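Local coordinates for protein peptide methionine sulfoxide reductase MsrA (Corynebacterium diphtheriae, PDB 4D7L) that probably reduces S-configured methionine sulfoxide in oxidised proteins back to methionine, as a thiol-dependent repair enzyme whose cycle passes through an internal disulfide, at residues Val86-Val91 with Tyr207-Asp212; Thr114-Val119 with Arg156-Thr161. One frame throughout, in Å; residues are numbered along the deposited sequence. Where two conformers were deposited one is given.

Interaction 1: Val86-Val91 with Tyr207-Asp212; sequences VVYTSV and YYMAED
Met209 lays its terminal methyl over the side chain of Ser90, beside the hydroxyl of Tyr88: CE rests 3.6 Å from CB of Ser90 and 3.8 Å from OH of Tyr88. The two longer side chains approach from opposite directions. Tyr88 extends with CG anti to its own nitrogen (chi1 175°), which brings the hydroxyl end of the ring to the methionine, while a bend at the sulfur of Met209 (chi3 76°) turns the methyl back onto Ser90.

The serine hydroxyl is the polar focus of the contact. Tyr207 reaches in from the loop side, and Ser90 OG sits at the edge of its ring, near the ring plane, accepting a hydrogen bond from Tyr207 OH at 2.7 Å; the position of that phenol oxygen is less certain than the rest. Ser90 OG, also hydrogen-bonded to Glu118 on the neighbouring strand, lies between that carboxylate and the phenol in a buried setting. The Tyr207 ring is further packed against Tyr67 and Ile116.

Beyond the serine the backbone takes over. Ala210 N donates to Val91 O at 2.9 Å, almost straight at 170° and aimed at a lone pair in the carbonyl plane. Gln215 NE2 binds the same carbonyl, so two donors hold it. Beside this bond, Val91 CG2 and Ala210 CB meet loosely at 4.3 Å, and both side chains also touch Tyr73 of helix 73-81. The short outer strand 208-209 pairs antiparallel with strand 86-94 through backbone bonding of Tyr208 with Phe93, and the Ala210-Val91 bond continues just past it. This is the edge of the mixed sheet of the MsrA fold, with the Val91 side chain about 8 Å from that of the predicted catalytic Cys72.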
loop_
_atom_site.group_PDB
_atom_site.type_symbol
_atom_site.label_atom_id
_atom_site.label_comp_id
_atom_site.label_asym_id
_atom_site.label_seq_id
_atom_site.Cartn_x
_atom_site.Cartn_y
_atom_site.Cartn_z
ATOM N N VAL A 86 -5.855 13.915 4.111
ATOM C CA VAL A 86 -5.353 12.680 4.737
ATOM C C VAL A 86 -4.885 13.039 6.135
ATOM O O VAL A 86 -4.149 14.005 6.307
ATOM C CB VAL A 86 -4.222 12.047 3.913
ATOM C CG1 VAL A 86 -3.539 10.897 4.687
ATOM C CG2 VAL A 86 -4.776 11.546 2.577
ATOM N N VAL A 87 -5.371 12.340 7.150
ATOM C CA VAL A 87 -5.096 12.791 8.517
ATOM C C VAL A 87 -4.151 11.859 9.280
ATOM O O VAL A 87 -3.608 12.254 10.302
ATOM C CB VAL A 87 -6.400 12.969 9.331
ATOM C CG1 VAL A 87 -7.211 14.133 8.773
ATOM C CG2 VAL A 87 -7.213 11.705 9.330
ATOM N N TYR A 88 -3.954 10.647 8.766
ATOM C CA TYR A 88 -3.006 9.681 9.334
ATOM C C TYR A 88 -2.621 8.685 8.248
ATOM O O TYR A 88 -3.452 8.339 7.397
ATOM C CB TYR A 88 -3.616 8.941 10.534
ATOM C CG TYR A 88 -2.749 7.826 11.111
ATOM C CD1 TYR A 88 -1.698 8.116 11.978
ATOM C CD2 TYR A 88 -2.981 6.484 10.783
ATOM C CE1 TYR A 88 -0.896 7.094 12.515
ATOM C CE2 TYR A 88 -2.188 5.453 11.306
ATOM C CZ TYR A 88 -1.157 5.766 12.183
ATOM O OH TYR A 88 -0.357 4.767 12.714
ATOM N N THR A 89 -1.373 8.229 8.268
ATOM C CA THR A 89 -0.964 7.098 7.433
ATOM C C THR A 89 -0.075 6.128 8.223
ATOM O O THR A 89 0.508 6.498 9.246
ATOM C CB THR A 89 -0.166 7.529 6.173
ATOM O OG1 THR A 89 1.078 8.117 6.578
ATOM C CG2 THR A 89 -0.963 8.512 5.305
ATOM N N SER A 90 0.016 4.892 7.752
ATOM C CA SER A 90 1.057 3.967 8.223
ATOM C C SER A 90 1.407 3.038 7.072
ATOM O O SER A 90 0.714 3.036 6.051
ATOM C CB SER A 90 0.599 3.165 9.458
ATOM O OG SER A 90 -0.364 2.174 9.106
ATOM N N VAL A 91 2.486 2.282 7.227
ATOM C CA VAL A 91 2.847 1.278 6.244
ATOM C C VAL A 91 2.884 -0.104 6.855
ATOM O O VAL A 91 3.103 -0.301 8.071
ATOM C CB VAL A 91 4.218 1.564 5.582
ATOM C CG1 VAL A 91 4.121 2.840 4.738
ATOM C CG2 VAL A 91 5.336 1.674 6.630
ATOM N N TYR A 207 -4.904 -5.994 8.243
ATOM C CA TYR A 207 -3.700 -5.254 7.889
ATOM C C TYR A 207 -2.726 -5.310 9.056
ATOM O O TYR A 207 -3.137 -5.182 10.210
ATOM C CB TYR A 207 -4.070 -3.801 7.557
ATOM C CG TYR A 207 -2.943 -2.795 7.540
ATOM C CD1 TYR A 207 -2.100 -2.698 6.434
ATOM C CD2 TYR A 207 -2.773 -1.878 8.597
ATOM C CE1 TYR A 207 -1.080 -1.746 6.380
ATOM C CE2 TYR A 207 -1.739 -0.912 8.553
ATOM C CZ TYR A 207 -0.919 -0.853 7.441
ATOM O OH TYR A 207 0.079 0.094 7.376
ATOM N N TYR A 208 -1.441 -5.489 8.751
ATOM C CA TYR A 208 -0.410 -5.614 9.781
ATOM C C TYR A 208 0.616 -4.513 9.622
ATOM O O TYR A 208 1.211 -4.384 8.556
ATOM C CB TYR A 208 0.294 -6.986 9.679
ATOM C CG TYR A 208 -0.663 -8.144 9.779
ATOM C CD1 TYR A 208 -1.219 -8.500 11.017
ATOM C CD2 TYR A 208 -1.018 -8.883 8.647
ATOM C CE1 TYR A 208 -2.102 -9.576 11.135
ATOM C CE2 TYR A 208 -1.912 -9.957 8.758
ATOM C CZ TYR A 208 -2.441 -10.296 9.994
ATOM O OH TYR A 208 -3.307 -11.371 10.096
ATOM N N MET A 209 0.826 -3.722 10.668
ATOM C CA MET A 209 1.804 -2.644 10.575
ATOM C C MET A 209 3.215 -3.171 10.494
ATOM O O MET A 209 3.561 -4.108 11.204
ATOM C CB MET A 209 1.710 -1.701 11.778
ATOM C CG MET A 209 0.438 -0.912 11.895
ATOM S SD MET A 209 0.594 0.277 13.265
ATOM C CE MET A 209 1.628 1.542 12.559
ATOM N N ALA A 210 4.040 -2.525 9.664
ATOM C CA ALA A 210 5.469 -2.799 9.620
ATOM C C ALA A 210 6.161 -2.234 10.867
ATOM O O ALA A 210 5.578 -1.420 11.582
ATOM C CB ALA A 210 6.078 -2.201 8.342
ATOM N N GLU A 211 7.411 -2.646 11.093
ATOM C CA GLU A 211 8.232 -2.151 12.185
ATOM C C GLU A 211 8.266 -0.624 12.245
ATOM O O GLU A 211 8.091 0.046 11.235
ATOM C CB GLU A 211 9.679 -2.673 12.033
ATOM C CG GLU A 211 9.831 -4.194 12.299
ATOM C CD GLU A 211 9.529 -5.078 11.070
ATOM O OE1 GLU A 211 8.935 -4.601 10.074
ATOM O OE2 GLU A 211 9.895 -6.267 11.113
ATOM N N ASP A 212 8.505 -0.085 13.432
ATOM C CA ASP A 212 8.562 1.369 13.639
ATOM C C ASP A 212 9.491 2.125 12.670
ATOM O O ASP A 212 9.187 3.242 12.218
ATOM C CB ASP A 212 8.995 1.640 15.087
ATOM C CG ASP A 212 9.075 3.129 15.409
ATOM O OD1 ASP A 212 8.017 3.803 15.419
ATOM O OD2 ASP A 212 10.199 3.614 15.648
#

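Interaction 2: Thr114-Val119 with Arg156-Thr161; sequences TEIVEV and RSAIYT
Thr114 turns its two branches to different neighbours, and the rest of the contact follows from that division. In the conformer described, OG1 is anti to the backbone nitrogen (chi1 -163°) and the hydroxyl is directed to the main chain of Arg156, lying 3.0 Å from its carbonyl O; Gln154 O is a weak second acceptor for the same proton, so that bond is not settled. The methyl CG2 points to Ala158 CB at 4.0 Å and to the hydroxyl end of Tyr160. CB, which bears both branches, stands 3.8 Å above one face of the Arg156 guanidinium, displaced toward its rim.

Farther along, Ile116 and Tyr160 cross at about a right angle. The isoleucine end CD1 touches CE2 of the ring at 3.7 Å, in an approach that is oblique to the ring. Water 1 joins the backbones by donating to Glu115 O at 2.9 Å and to Arg156 O at 3.0 Å.

The polar ends that pass this apolar patch are held elsewhere: Glu195 pairs with both Arg156 NE and Tyr160 OH, and the carbonyls of Asn112 and Thr153 take the remaining guanidinium nitrogens. Hydrogen bonds in several directions should fix the guanidinium's rotation, and the nearby carboxylate probably offsets its buried charge, so that the threonine methyl and isoleucine carbons can pack on Ala158 and Tyr160.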
loop_
_atom_site.group_PDB
_atom_site.type_symbol
_atom_site.label_atom_id
_atom_site.label_comp_id
_atom_site.label_asym_id
_atom_site.label_seq_id
_atom_site.Cartn_x
_atom_site.Cartn_y
_atom_site.Cartn_z
ATOM N N THR A 114 1.085 -7.798 0.107
ATOM C CA THR A 114 1.693 -6.736 -0.678
ATOM C C THR A 114 1.948 -5.550 0.250
ATOM O O THR A 114 1.332 -5.424 1.316
ATOM C CB THR A 114 0.833 -6.327 -1.892
ATOM O OG1 THR A 114 1.642 -5.589 -2.820
ATOM C CG2 THR A 114 -0.373 -5.477 -1.468
ATOM N N GLU A 115 2.889 -4.704 -0.151
ATOM C CA GLU A 115 3.260 -3.526 0.625
ATOM C C GLU A 115 2.146 -2.500 0.516
ATOM O O GLU A 115 1.812 -2.054 -0.584
ATOM C CB GLU A 115 4.593 -2.945 0.150
ATOM C CG GLU A 115 5.771 -3.863 0.498
ATOM C CD GLU A 115 7.136 -3.212 0.289
ATOM O OE1 GLU A 115 7.207 -2.016 -0.090
ATOM O OE2 GLU A 115 8.144 -3.927 0.490
ATOM N N ILE A 116 1.600 -2.135 1.668
ATOM C CA ILE A 116 0.376 -1.342 1.757
ATOM C C ILE A 116 0.577 -0.081 2.564
ATOM O O ILE A 116 1.257 -0.104 3.597
ATOM C CB ILE A 116 -0.761 -2.165 2.415
ATOM C CG1 ILE A 116 -1.207 -3.284 1.466
ATOM C CG2 ILE A 116 -1.957 -1.272 2.849
ATOM C CD1 ILE A 116 -1.934 -2.765 0.197
ATOM N N VAL A 117 -0.036 1.005 2.093
ATOM C CA VAL A 117 -0.205 2.215 2.872
ATOM C C VAL A 117 -1.625 2.276 3.405
ATOM O O VAL A 117 -2.588 2.220 2.629
ATOM C CB VAL A 117 0.045 3.488 2.040
ATOM C CG1 VAL A 117 -0.107 4.761 2.928
ATOM C CG2 VAL A 117 1.420 3.457 1.391
ATOM N N GLU A 118 -1.741 2.339 4.727
ATOM C CA GLU A 118 -2.998 2.633 5.397
ATOM C C GLU A 118 -3.223 4.142 5.287
ATOM O O GLU A 118 -2.406 4.917 5.766
ATOM C CB GLU A 118 -2.936 2.210 6.862
ATOM C CG GLU A 118 -4.162 2.663 7.689
ATOM C CD GLU A 118 -3.995 2.438 9.183
ATOM O OE1 GLU A 118 -2.843 2.429 9.686
ATOM O OE2 GLU A 118 -5.030 2.282 9.864
ATOM N N VAL A 119 -4.294 4.550 4.618
ATOM C CA VAL A 119 -4.595 5.962 4.433
ATOM C C VAL A 119 -5.883 6.314 5.175
ATOM O O VAL A 119 -6.971 5.868 4.808
ATOM C CB VAL A 119 -4.747 6.307 2.951
ATOM C CG1 VAL A 119 -4.993 7.808 2.773
ATOM C CG2 VAL A 119 -3.512 5.879 2.197
ATOM N N ARG A 156 2.838 -5.747 -5.832
ATOM C CA ARG A 156 1.687 -5.712 -6.747
ATOM C C ARG A 156 0.694 -4.594 -6.400
ATOM O O ARG A 156 0.607 -4.143 -5.260
ATOM C CB ARG A 156 0.957 -7.068 -6.766
ATOM C CG ARG A 156 0.184 -7.454 -5.473
ATOM C CD ARG A 156 -0.280 -8.923 -5.605
ATOM N NE ARG A 156 -1.142 -9.385 -4.515
ATOM C CZ ARG A 156 -0.697 -9.903 -3.368
ATOM N NH1 ARG A 156 0.609 -9.961 -3.131
ATOM N NH2 ARG A 156 -1.558 -10.331 -2.439
ATOM N N SER A 157 -0.072 -4.171 -7.402
ATOM C CA SER A 157 -1.048 -3.091 -7.245
ATOM C C SER A 157 -2.274 -3.579 -6.477
ATOM O O SER A 157 -2.755 -4.688 -6.745
ATOM C CB SER A 157 -1.462 -2.589 -8.635
ATOM O OG SER A 157 -2.386 -1.520 -8.545
ATOM N N ALA A 158 -2.765 -2.793 -5.515
ATOM C CA ALA A 158 -3.939 -3.216 -4.743
ATOM C C ALA A 158 -4.715 -2.047 -4.150
ATOM O O ALA A 158 -4.154 -0.978 -3.862
ATOM C CB ALA A 158 -3.534 -4.202 -3.612
ATOM N N ILE A 159 -6.016 -2.264 -3.989
ATOM C CA ILE A 159 -6.866 -1.398 -3.179
ATOM C C ILE A 159 -7.701 -2.298 -2.275
ATOM O O ILE A 159 -8.513 -3.093 -2.763
ATOM C CB ILE A 159 -7.806 -0.519 -4.022
ATOM C CG1 ILE A 159 -7.007 0.379 -4.973
ATOM C CG2 ILE A 159 -8.688 0.356 -3.100
ATOM C CD1 ILE A 159 -7.873 1.067 -6.030
ATOM N N TYR A 160 -7.504 -2.200 -0.961
ATOM C CA TYR A 160 -8.372 -2.944 -0.035
ATOM C C TYR A 160 -9.259 -1.962 0.713
ATOM O O TYR A 160 -8.790 -0.937 1.183
ATOM C CB TYR A 160 -7.552 -3.784 0.956
ATOM C CG TYR A 160 -6.538 -4.708 0.276
ATOM C CD1 TYR A 160 -6.912 -5.519 -0.795
ATOM C CD2 TYR A 160 -5.212 -4.750 0.706
ATOM C CE1 TYR A 160 -5.977 -6.367 -1.436
ATOM C CE2 TYR A 160 -4.276 -5.583 0.080
ATOM C CZ TYR A 160 -4.669 -6.376 -0.980
ATOM O OH TYR A 160 -3.754 -7.174 -1.588
ATOM N N THR A 161 -10.545 -2.269 0.815
ATOM C CA THR A 161 -11.481 -1.319 1.401
ATOM C C THR A 161 -11.934 -1.705 2.817
ATOM O O THR A 161 -11.773 -2.845 3.262
ATOM C CB THR A 161 -12.705 -1.152 0.493
ATOM O OG1 THR A 161 -13.336 -2.424 0.301
ATOM C CG2 THR A 161 -12.283 -0.590 -0.860
HETATM O O HOH W 1 2.339 -2.468 -3.428
#

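Overall arrangement
Both contacts draw on one mixed sheet, whose order runs 195-198, 158-161, 64-69, 114-121, 86-94, 208-209. Interaction 1 joins the last two strands; interaction 2 spans from 114-121 to 158-161, past the inner strand 64-69 that lies between them. Their centres are 11 Å apart, and they meet where strands 86-94 and 114-121 are neighbours, with Thr89 CB packed 3.5 Å from Glu118 O. Along the chain, 86-91 comes first, then 114-119 and 156-161, and 207-212 closes last. Sequence-distant segments are thereby gathered into one core beside helix 73-81 and the predicted catalytic Cys72.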